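Local coordinates for protein Sec-alkylsulfatase (Pseudomonas sp., PDB 4AXH) that hydrolyses (R)-secondary-alkyl sulfates with inversion of configuration, giving (S)-alcohols and sulfate, as a zinc-dependent homodimer of the metallo-beta-lactamase superfamily, at residues A315-L320 / S415-L420; L369-D374 / D408-L413; A377-R382 / T422-V427. All coordinates share one frame; numbering follows the deposited sequence.

How the contacts relate
All three contacts are buried, yet each is built from different material according to its place. Contact 1 is the most central, its centre about 12 Å from the centre of the chain. It joins two loops beside the zinc and sulfate site through a backbone hydrogen bond, aromatic rings and a thioether. Contacts 2 and 3 share helix 362-388 and lie farther out, near the second subunit: contact 2 is ionic and pairs that helix with a loop, whereas contact 3 is apolar and pairs it with helix 420-431. Contact 2 is nested within the chain loop closed by contact 1, and Asn423 of contact 3 reaches back to the 315-320 loop by probable hydrogen bonds.

Contact 1: residues A315-L320 / S415-L420; sequences AMHNLL and SYYGAL
Ser415 meets the other loop through its hydroxyl, OG lying 4.2 Å from Met316 SD in a loose approach; the same oxygen takes a weak hydrogen bond from Leu420 N, within its own segment. Tyr416 follows with an apolar touch, its CB 3.9 Å from Ala315 CB. That methyl lies at the edge of the tyrosine ring and in its plane, while the phenol end leads off to a hydrogen bond with Ser104.

Tyr417 illustrates how one torsion can place a ring. With CG anti to the backbone N (chi1 -159°), the side chain runs beside that of His317 and points the same way. Tyr417 CE2 comes 3.6 Å from His317 CE1, and the planes stand at 89°, an offset edge-to-face pair with the tyrosine edge turned to the imidazole. The Asn318 amide crosses the tyrosine at about a right angle, its ND2 3.4 Å from Tyr417 CE2. The imidazole is itself restrained: His317 ND1 accepts Asn318 N at 2.8 Å, close to the ring plane, and NE2 is weakly bonded to the zinc ligand Glu291.

Gly418 brings the backbones together. Its N donates to Met316 O at 2.7 Å and 159°, and its CA makes a C-H...O contact with His317 O at 3.3 Å. Beyond it Ala419 is the N-cap of helix 420-431, and the extended Met316 chain, bent only at its last torsion, brings SD within 3.7 Å of Leu420 N while CE rests near the leucine CB.

Asn318, Leu319, Leu320 and Tyr417 all belong to the sulfate-binding site beside the two zinc ions, consistent with a place in the substrate pocket, where the metallo-beta-lactamase region meets the dimerisation region.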
loop_
_atom_site.group_PDB
_atom_site.type_symbol
_atom_site.label_atom_id
_atom_site.label_comp_id
_atom_site.label_asym_id
_atom_site.label_seq_id
_atom_site.Cartn_x
_atom_site.Cartn_y
_atom_site.Cartn_z
ATOM N N ALA A 315 13.703 -16.943 -8.511
ATOM C CA ALA A 315 12.243 -17.063 -8.466
ATOM C C ALA A 315 11.705 -15.661 -8.338
ATOM O O ALA A 315 12.436 -14.766 -7.903
ATOM C CB ALA A 315 11.805 -17.884 -7.253
ATOM N N MET A 316 10.449 -15.445 -8.724
ATOM C CA MET A 316 9.809 -14.145 -8.579
ATOM C C MET A 316 9.612 -13.937 -7.089
ATOM O O MET A 316 9.217 -14.879 -6.402
ATOM C CB MET A 316 8.448 -14.118 -9.301
ATOM C CG MET A 316 7.840 -12.730 -9.329
ATOM S SD MET A 316 6.249 -12.620 -10.148
ATOM C CE MET A 316 6.720 -12.113 -11.827
ATOM N N HIS A 317 9.949 -12.749 -6.566
ATOM C CA HIS A 317 9.757 -12.486 -5.130
ATOM C C HIS A 317 8.381 -11.843 -4.920
ATOM O O HIS A 317 7.630 -11.631 -5.894
ATOM C CB HIS A 317 10.894 -11.609 -4.573
ATOM C CG HIS A 317 11.303 -11.884 -3.153
ATOM N ND1 HIS A 317 10.359 -12.118 -2.143
ATOM C CD2 HIS A 317 12.543 -11.884 -2.601
ATOM C CE1 HIS A 317 11.053 -12.264 -1.022
ATOM N NE2 HIS A 317 12.370 -12.129 -1.239
ATOM N N ASN A 318 8.022 -11.553 -3.665
ATOM C CA ASN A 318 6.710 -10.971 -3.389
ATOM C C ASN A 318 6.716 -9.458 -3.367
ATOM O O ASN A 318 7.633 -8.858 -2.813
ATOM C CB ASN A 318 6.192 -11.459 -2.039
ATOM C CG ASN A 318 5.701 -12.881 -2.018
ATOM O OD1 ASN A 318 4.720 -13.279 -2.716
ATOM N ND2 ASN A 318 6.297 -13.652 -1.119
ATOM N N LEU A 319 5.661 -8.847 -3.905
ATOM C CA LEU A 319 5.438 -7.411 -3.777
ATOM C C LEU A 319 4.490 -7.252 -2.564
ATOM O O LEU A 319 4.475 -6.210 -1.910
ATOM C CB LEU A 319 4.854 -6.777 -5.060
ATOM C CG LEU A 319 5.817 -6.720 -6.222
ATOM C CD1 LEU A 319 5.126 -6.249 -7.481
ATOM C CD2 LEU A 319 7.063 -5.879 -5.891
ATOM N N LEU A 320 3.725 -8.323 -2.266
ATOM C CA LEU A 320 2.793 -8.466 -1.148
ATOM C C LEU A 320 2.909 -9.878 -0.591
ATOM O O LEU A 320 2.302 -10.804 -1.155
ATOM C CB LEU A 320 1.311 -8.144 -1.547
ATOM C CG LEU A 320 0.290 -8.127 -0.393
ATOM C CD1 LEU A 320 0.389 -6.848 0.403
ATOM C CD2 LEU A 320 -1.121 -8.283 -0.895
ATOM N N SER A 415 7.132 -18.146 -11.117
ATOM C CA SER A 415 6.317 -17.814 -9.945
ATOM C C SER A 415 6.362 -18.877 -8.823
ATOM O O SER A 415 5.348 -19.470 -8.491
ATOM C CB SER A 415 4.896 -17.519 -10.388
ATOM O OG SER A 415 4.933 -16.413 -11.271
ATOM N N TYR A 416 7.534 -19.100 -8.240
ATOM C CA TYR A 416 7.714 -20.101 -7.182
ATOM C C TYR A 416 7.512 -19.550 -5.783
ATOM O O TYR A 416 7.183 -20.315 -4.894
ATOM C CB TYR A 416 9.117 -20.705 -7.249
ATOM C CG TYR A 416 9.469 -21.441 -8.529
ATOM C CD1 TYR A 416 8.687 -22.492 -8.991
ATOM C CD2 TYR A 416 10.653 -21.167 -9.208
ATOM C CE1 TYR A 416 9.035 -23.205 -10.141
ATOM C CE2 TYR A 416 11.029 -21.897 -10.341
ATOM C CZ TYR A 416 10.217 -22.921 -10.801
ATOM O OH TYR A 416 10.576 -23.643 -11.917
ATOM N N TYR A 417 7.785 -18.261 -5.558
ATOM C CA TYR A 417 7.654 -17.622 -4.252
ATOM C C TYR A 417 6.614 -16.564 -4.393
ATOM O O TYR A 417 5.499 -16.735 -3.906
ATOM C CB TYR A 417 9.002 -17.022 -3.814
ATOM C CG TYR A 417 9.096 -16.792 -2.325
ATOM C CD1 TYR A 417 9.258 -17.855 -1.448
ATOM C CD2 TYR A 417 9.084 -15.501 -1.795
ATOM C CE1 TYR A 417 9.355 -17.651 -0.073
ATOM C CE2 TYR A 417 9.186 -15.285 -0.427
ATOM C CZ TYR A 417 9.302 -16.365 0.437
ATOM O OH TYR A 417 9.386 -16.178 1.802
ATOM N N GLY A 418 6.943 -15.515 -5.131
ATOM C CA GLY A 418 5.984 -14.478 -5.490
ATOM C C GLY A 418 5.079 -15.015 -6.587
ATOM O O GLY A 418 5.416 -15.994 -7.272
ATOM N N ALA A 419 3.916 -14.415 -6.765
ATOM C CA ALA A 419 3.065 -14.866 -7.840
ATOM C C ALA A 419 2.790 -13.700 -8.786
ATOM O O ALA A 419 2.654 -12.558 -8.328
ATOM C CB ALA A 419 1.795 -15.441 -7.289
ATOM N N LEU A 420 2.790 -13.970 -10.110
ATOM C CA LEU A 420 2.562 -12.939 -11.123
ATOM C C LEU A 420 1.173 -12.328 -10.967
ATOM O O LEU A 420 1.042 -11.101 -10.965
ATOM C CB LEU A 420 2.835 -13.476 -12.548
ATOM C CG LEU A 420 2.254 -12.716 -13.764
ATOM C CD1 LEU A 420 2.980 -11.430 -14.036
ATOM C CD2 LEU A 420 2.289 -13.594 -14.984
#

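Contact 2: residues L369-D374 / D408-L413; sequences LADQRD and DRKWYL
Gln372, on a helical turn of 369-374, faces Leu413 at the end of the 3-10 segment 411-413, and their CA atoms, 7.2 Å apart, are the closest such pair between the two segments. The polar core is one carboxylate oxygen with two donors. Lys410 NZ forms a 2.7 Å salt bridge to the syn lone pair of Asp371 OD2, and Tyr412 OH donates to the same oxygen from the anti side, 32° out of the carboxylate plane. The carboxylate and ring planes are only 15° from parallel. The other oxygen, OD1, pairs with Arg588 of the second subunit, so positive groups from two chains probably stabilise the ionised aspartate.

Tyr412 adopts the crowded first torsion, with CG between the backbone N and the carbonyl carbon (chi1 57°), which turns its ring back so that Lys410 CB lies over the centre of one face. The aliphatic base of the lysine thus packs on the ring whose hydroxyl shares its acceptor. Alongside, the leucine methyls fill in: Leu413 CD2 touches Asp371 CB at 3.7 Å, and Leu413 CD1 lies 3.5 Å from Gln372 NE2. That amide also makes weak bonds to Tyr412 O and Pro313 O.

This is a largely buried salt-bridge network at the dimer interface, joining the loop before helix 420-431 to helix 362-388 and, through Asp371, to the second subunit.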
loop_
_atom_site.group_PDB
_atom_site.type_symbol
_atom_site.label_atom_id
_atom_site.label_comp_id
_atom_site.label_asym_id
_atom_site.label_seq_id
_atom_site.Cartn_x
_atom_site.Cartn_y
_atom_site.Cartn_z
ATOM N N LEU A 369 20.751 -10.474 -14.242
ATOM C CA LEU A 369 20.437 -9.144 -13.721
ATOM C C LEU A 369 19.468 -8.362 -14.567
ATOM O O LEU A 369 18.481 -7.852 -14.047
ATOM C CB LEU A 369 21.700 -8.326 -13.460
ATOM C CG LEU A 369 22.506 -8.775 -12.253
ATOM C CD1 LEU A 369 23.700 -7.881 -12.051
ATOM C CD2 LEU A 369 21.615 -8.859 -11.012
ATOM N N ALA A 370 19.699 -8.302 -15.876
ATOM C CA ALA A 370 18.824 -7.586 -16.777
ATOM C C ALA A 370 17.441 -8.202 -16.820
ATOM O O ALA A 370 16.467 -7.460 -16.872
ATOM C CB ALA A 370 19.434 -7.548 -18.149
ATOM N N ASP A 371 17.328 -9.549 -16.749
ATOM C CA ASP A 371 16.034 -10.267 -16.731
ATOM C C ASP A 371 15.270 -9.917 -15.445
ATOM O O ASP A 371 14.082 -9.602 -15.518
ATOM C CB ASP A 371 16.238 -11.793 -16.843
ATOM C CG ASP A 371 16.672 -12.337 -18.204
ATOM O OD1 ASP A 371 16.759 -11.557 -19.159
ATOM O OD2 ASP A 371 16.905 -13.551 -18.309
ATOM N N GLN A 372 15.985 -9.927 -14.283
ATOM C CA GLN A 372 15.463 -9.598 -12.951
ATOM C C GLN A 372 14.916 -8.180 -12.963
ATOM O O GLN A 372 13.733 -7.993 -12.693
ATOM C CB GLN A 372 16.549 -9.771 -11.870
ATOM C CG GLN A 372 16.963 -11.230 -11.566
ATOM C CD GLN A 372 15.943 -12.069 -10.815
ATOM O OE1 GLN A 372 15.114 -11.568 -10.052
ATOM N NE2 GLN A 372 16.011 -13.382 -10.992
ATOM N N ARG A 373 15.747 -7.205 -13.370
ATOM C CA ARG A 373 15.386 -5.795 -13.527
ATOM C C ARG A 373 14.125 -5.679 -14.362
ATOM O O ARG A 373 13.139 -5.169 -13.872
ATOM C CB ARG A 373 16.538 -5.003 -14.199
ATOM C CG ARG A 373 16.107 -3.613 -14.669
ATOM C CD ARG A 373 16.933 -3.100 -15.816
ATOM N NE ARG A 373 16.656 -3.794 -17.070
ATOM C CZ ARG A 373 17.542 -3.944 -18.046
ATOM N NH1 ARG A 373 18.756 -3.443 -17.928
ATOM N NH2 ARG A 373 17.218 -4.604 -19.148
ATOM N N ASP A 374 14.142 -6.218 -15.583
ATOM C CA ASP A 374 13.011 -6.236 -16.503
ATOM C C ASP A 374 11.739 -6.845 -15.899
ATOM O O ASP A 374 10.667 -6.343 -16.206
ATOM C CB ASP A 374 13.373 -6.981 -17.804
ATOM C CG ASP A 374 14.324 -6.276 -18.748
ATOM O OD1 ASP A 374 14.598 -5.069 -18.535
ATOM O OD2 ASP A 374 14.783 -6.925 -19.716
ATOM N N ASP A 408 9.554 -15.499 -20.102
ATOM C CA ASP A 408 8.730 -16.692 -19.883
ATOM C C ASP A 408 9.526 -17.999 -19.999
ATOM O O ASP A 408 9.119 -19.032 -19.434
ATOM C CB ASP A 408 7.507 -16.695 -20.813
ATOM C CG ASP A 408 6.568 -17.895 -20.685
ATOM O OD1 ASP A 408 6.114 -18.192 -19.542
ATOM O OD2 ASP A 408 6.274 -18.528 -21.720
ATOM N N ARG A 409 10.693 -17.960 -20.683
ATOM C CA ARG A 409 11.534 -19.163 -20.817
ATOM C C ARG A 409 12.642 -19.325 -19.750
ATOM O O ARG A 409 13.308 -20.331 -19.758
ATOM C CB ARG A 409 12.020 -19.378 -22.260
ATOM C CG ARG A 409 12.899 -18.282 -22.790
ATOM C CD ARG A 409 13.507 -18.657 -24.115
ATOM N NE ARG A 409 14.671 -17.831 -24.463
ATOM C CZ ARG A 409 15.883 -17.972 -23.926
ATOM N NH1 ARG A 409 16.092 -18.859 -22.960
ATOM N NH2 ARG A 409 16.887 -17.205 -24.326
ATOM N N LYS A 410 12.805 -18.361 -18.816
ATOM C CA LYS A 410 13.809 -18.429 -17.745
ATOM C C LYS A 410 13.289 -19.115 -16.466
ATOM O O LYS A 410 12.236 -18.734 -15.935
ATOM C CB LYS A 410 14.365 -17.032 -17.408
ATOM C CG LYS A 410 14.835 -16.211 -18.617
ATOM C CD LYS A 410 15.843 -16.951 -19.539
ATOM C CE LYS A 410 16.157 -16.162 -20.776
ATOM N NZ LYS A 410 17.184 -15.127 -20.534
ATOM N N TRP A 411 14.027 -20.139 -15.979
ATOM C CA TRP A 411 13.678 -20.903 -14.779
ATOM C C TRP A 411 13.683 -19.993 -13.531
ATOM O O TRP A 411 12.837 -20.111 -12.658
ATOM C CB TRP A 411 14.684 -22.067 -14.561
ATOM C CG TRP A 411 14.458 -23.333 -15.345
ATOM C CD1 TRP A 411 15.345 -23.950 -16.191
ATOM C CD2 TRP A 411 13.305 -24.187 -15.280
ATOM N NE1 TRP A 411 14.799 -25.118 -16.677
ATOM C CE2 TRP A 411 13.533 -25.265 -16.166
ATOM C CE3 TRP A 411 12.076 -24.118 -14.594
ATOM C CZ2 TRP A 411 12.604 -26.279 -16.353
ATOM C CZ3 TRP A 411 11.145 -25.118 -14.796
ATOM C CH2 TRP A 411 11.415 -26.187 -15.667
ATOM N N TYR A 412 14.646 -19.090 -13.460
ATOM C CA TYR A 412 14.863 -18.181 -12.353
ATOM C C TYR A 412 13.893 -16.987 -12.259
ATOM O O TYR A 412 14.034 -16.135 -11.368
ATOM C CB TYR A 412 16.327 -17.720 -12.381
ATOM C CG TYR A 412 16.797 -17.060 -13.667
ATOM C CD1 TYR A 412 16.637 -15.698 -13.873
ATOM C CD2 TYR A 412 17.482 -17.780 -14.624
ATOM C CE1 TYR A 412 17.118 -15.079 -15.018
ATOM C CE2 TYR A 412 17.978 -17.173 -15.768
ATOM C CZ TYR A 412 17.800 -15.822 -15.959
ATOM O OH TYR A 412 18.285 -15.256 -17.107
ATOM N N LEU A 413 12.912 -16.917 -13.166
ATOM C CA LEU A 413 11.899 -15.856 -13.226
ATOM C C LEU A 413 10.502 -16.397 -12.987
ATOM O O LEU A 413 9.559 -15.611 -12.946
ATOM C CB LEU A 413 11.985 -15.178 -14.602
ATOM C CG LEU A 413 12.703 -13.830 -14.741
ATOM C CD1 LEU A 413 13.863 -13.631 -13.736
ATOM C CD2 LEU A 413 13.151 -13.659 -16.110
#

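Contact 3: residues A377-R382 / T422-V427; sequences AFLNNR and TNLRAV
Leu379 and Leu424 supply the apolar meeting point, crossing at about a right angle with Leu379 CD2 3.9 Å from Leu424 CD2. The same Leu379 methyl lies 4.0 Å from Asn423 CB, while its twin CD1 comes 4.0 Å from Asn423 ND2. One methyl of Leu379 therefore reaches both Asn423 and Leu424, the other Asn423. The CG of Leu379 stands beside the backbone N (chi1 -75°), which carries the branched end across to helix 420-431 although the CB leaves the helix obliquely.

One turn farther along, Val427 replaces side-chain pairing with packing on backbone. Its CG2 lies 3.8 Å from Leu379 O and its CG1 3.9 Å from Asn380 O, so the forked valine spans two neighbouring carbonyls of the other helix. The helix axes approach to 9.1 Å at a signed crossing angle of -49°, and van der Waals packing carries the contact.

The polar ends of the first-shell residues lead outward. Asn423, whose aliphatic base packs on Leu379, spends both ends of its amide on the 315-320 loop, accepting Leu319 N at OD1 and donating from ND2 to His317 O, and so probably helps to position a loop that binds sulfate. Asn380 directs OD1 to Tyr431 OH, and its ND2 donates to Asn381 OD1 at 3.3 Å.

Farther out, Leu424 also rests on Ile396 and Val400 of helix 393-400, helix 330-344 packs against Ala377 and Asn380, and Val591 of the second subunit touches Ala377 and Phe378, so that the crossing of helices 362-388 and 420-431 is bordered by helix 393-400, helix 330-344 and the partner chain.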
loop_
_atom_site.group_PDB
_atom_site.type_symbol
_atom_site.label_atom_id
_atom_site.label_comp_id
_atom_site.label_asym_id
_atom_site.label_seq_id
_atom_site.Cartn_x
_atom_site.Cartn_y
_atom_site.Cartn_z
ATOM N N ALA A 377 10.281 -4.168 -13.407
ATOM C CA ALA A 377 9.797 -2.995 -14.145
ATOM C C ALA A 377 8.551 -3.353 -14.909
ATOM O O ALA A 377 7.624 -2.540 -14.951
ATOM C CB ALA A 377 10.858 -2.454 -15.078
ATOM N N PHE A 378 8.467 -4.601 -15.423
ATOM C CA PHE A 378 7.280 -5.071 -16.131
ATOM C C PHE A 378 6.066 -5.094 -15.185
ATOM O O PHE A 378 4.969 -4.665 -15.555
ATOM C CB PHE A 378 7.500 -6.457 -16.762
ATOM C CG PHE A 378 6.249 -7.143 -17.232
ATOM C CD1 PHE A 378 5.604 -6.726 -18.395
ATOM C CD2 PHE A 378 5.685 -8.186 -16.495
ATOM C CE1 PHE A 378 4.430 -7.366 -18.841
ATOM C CE2 PHE A 378 4.492 -8.801 -16.918
ATOM C CZ PHE A 378 3.872 -8.381 -18.094
ATOM N N LEU A 379 6.261 -5.610 -13.984
ATOM C CA LEU A 379 5.176 -5.703 -13.026
ATOM C C LEU A 379 4.578 -4.342 -12.771
ATOM O O LEU A 379 3.382 -4.175 -12.968
ATOM C CB LEU A 379 5.609 -6.412 -11.731
ATOM C CG LEU A 379 5.753 -7.913 -11.833
ATOM C CD1 LEU A 379 6.520 -8.451 -10.625
ATOM C CD2 LEU A 379 4.399 -8.592 -11.980
ATOM N N ASN A 380 5.428 -3.363 -12.475
ATOM C CA ASN A 380 5.027 -1.989 -12.238
ATOM C C ASN A 380 4.397 -1.353 -13.501
ATOM O O ASN A 380 3.231 -0.957 -13.475
ATOM C CB ASN A 380 6.242 -1.183 -11.770
ATOM C CG ASN A 380 5.898 0.209 -11.349
ATOM O OD1 ASN A 380 5.468 0.447 -10.214
ATOM N ND2 ASN A 380 6.068 1.161 -12.262
ATOM N N ASN A 381 5.162 -1.309 -14.605
ATOM C CA ASN A 381 4.767 -0.668 -15.850
ATOM C C ASN A 381 3.589 -1.275 -16.571
ATOM O O ASN A 381 2.773 -0.517 -17.079
ATOM C CB ASN A 381 5.954 -0.475 -16.782
ATOM C CG ASN A 381 7.106 0.317 -16.220
ATOM O OD1 ASN A 381 6.948 1.239 -15.393
ATOM N ND2 ASN A 381 8.306 -0.012 -16.687
ATOM N N ARG A 382 3.484 -2.620 -16.655
ATOM C CA ARG A 382 2.355 -3.242 -17.366
ATOM C C ARG A 382 1.056 -3.016 -16.596
ATOM O O ARG A 382 0.040 -2.683 -17.213
ATOM C CB ARG A 382 2.594 -4.724 -17.643
ATOM C CG ARG A 382 1.396 -5.503 -18.238
ATOM C CD ARG A 382 1.524 -5.821 -19.724
ATOM N NE ARG A 382 1.108 -4.702 -20.556
ATOM C CZ ARG A 382 0.122 -4.762 -21.435
ATOM N NH1 ARG A 382 -0.537 -5.892 -21.621
ATOM N NH2 ARG A 382 -0.210 -3.691 -22.145
ATOM N N THR A 422 -0.765 -12.311 -8.087
ATOM C CA THR A 422 -0.737 -11.619 -6.795
ATOM C C THR A 422 -0.041 -10.267 -6.909
ATOM O O THR A 422 -0.599 -9.262 -6.448
ATOM C CB THR A 422 -0.059 -12.520 -5.761
ATOM O OG1 THR A 422 -0.689 -13.799 -5.782
ATOM C CG2 THR A 422 -0.029 -11.913 -4.357
ATOM N N ASN A 423 1.172 -10.249 -7.529
ATOM C CA ASN A 423 1.993 -9.063 -7.720
ATOM C C ASN A 423 1.348 -8.035 -8.604
ATOM O O ASN A 423 1.469 -6.853 -8.297
ATOM C CB ASN A 423 3.385 -9.429 -8.207
ATOM C CG ASN A 423 4.263 -10.009 -7.118
ATOM O OD1 ASN A 423 3.988 -9.884 -5.899
ATOM N ND2 ASN A 423 5.353 -10.654 -7.538
ATOM N N LEU A 424 0.654 -8.457 -9.679
ATOM C CA LEU A 424 -0.079 -7.506 -10.545
ATOM C C LEU A 424 -1.221 -6.859 -9.740
ATOM O O LEU A 424 -1.386 -5.640 -9.773
ATOM C CB LEU A 424 -0.637 -8.173 -11.823
ATOM C CG LEU A 424 0.376 -8.672 -12.849
ATOM C CD1 LEU A 424 -0.276 -9.593 -13.796
ATOM C CD2 LEU A 424 1.060 -7.528 -13.607
ATOM N N ARG A 425 -1.943 -7.677 -8.955
ATOM C CA ARG A 425 -3.021 -7.227 -8.070
ATOM C C ARG A 425 -2.429 -6.265 -7.042
ATOM O O ARG A 425 -2.988 -5.199 -6.849
ATOM C CB ARG A 425 -3.768 -8.440 -7.440
ATOM C CG ARG A 425 -4.602 -9.209 -8.491
ATOM C CD ARG A 425 -5.562 -10.268 -7.979
ATOM N NE ARG A 425 -4.933 -11.573 -7.880
ATOM C CZ ARG A 425 -5.340 -12.673 -8.500
ATOM N NH1 ARG A 425 -6.439 -12.661 -9.238
ATOM N NH2 ARG A 425 -4.671 -13.800 -8.359
ATOM N N ALA A 426 -1.229 -6.582 -6.498
ATOM C CA ALA A 426 -0.482 -5.767 -5.537
ATOM C C ALA A 426 -0.157 -4.370 -6.055
ATOM O O ALA A 426 -0.277 -3.403 -5.288
ATOM C CB ALA A 426 0.805 -6.488 -5.073
ATOM N N VAL A 427 0.300 -4.263 -7.336
ATOM C CA VAL A 427 0.648 -2.960 -7.990
ATOM C C VAL A 427 -0.656 -2.096 -8.062
ATOM O O VAL A 427 -0.600 -0.900 -7.792
ATOM C CB VAL A 427 1.396 -3.084 -9.369
ATOM C CG1 VAL A 427 1.775 -1.715 -9.949
ATOM C CG2 VAL A 427 2.651 -3.947 -9.244
#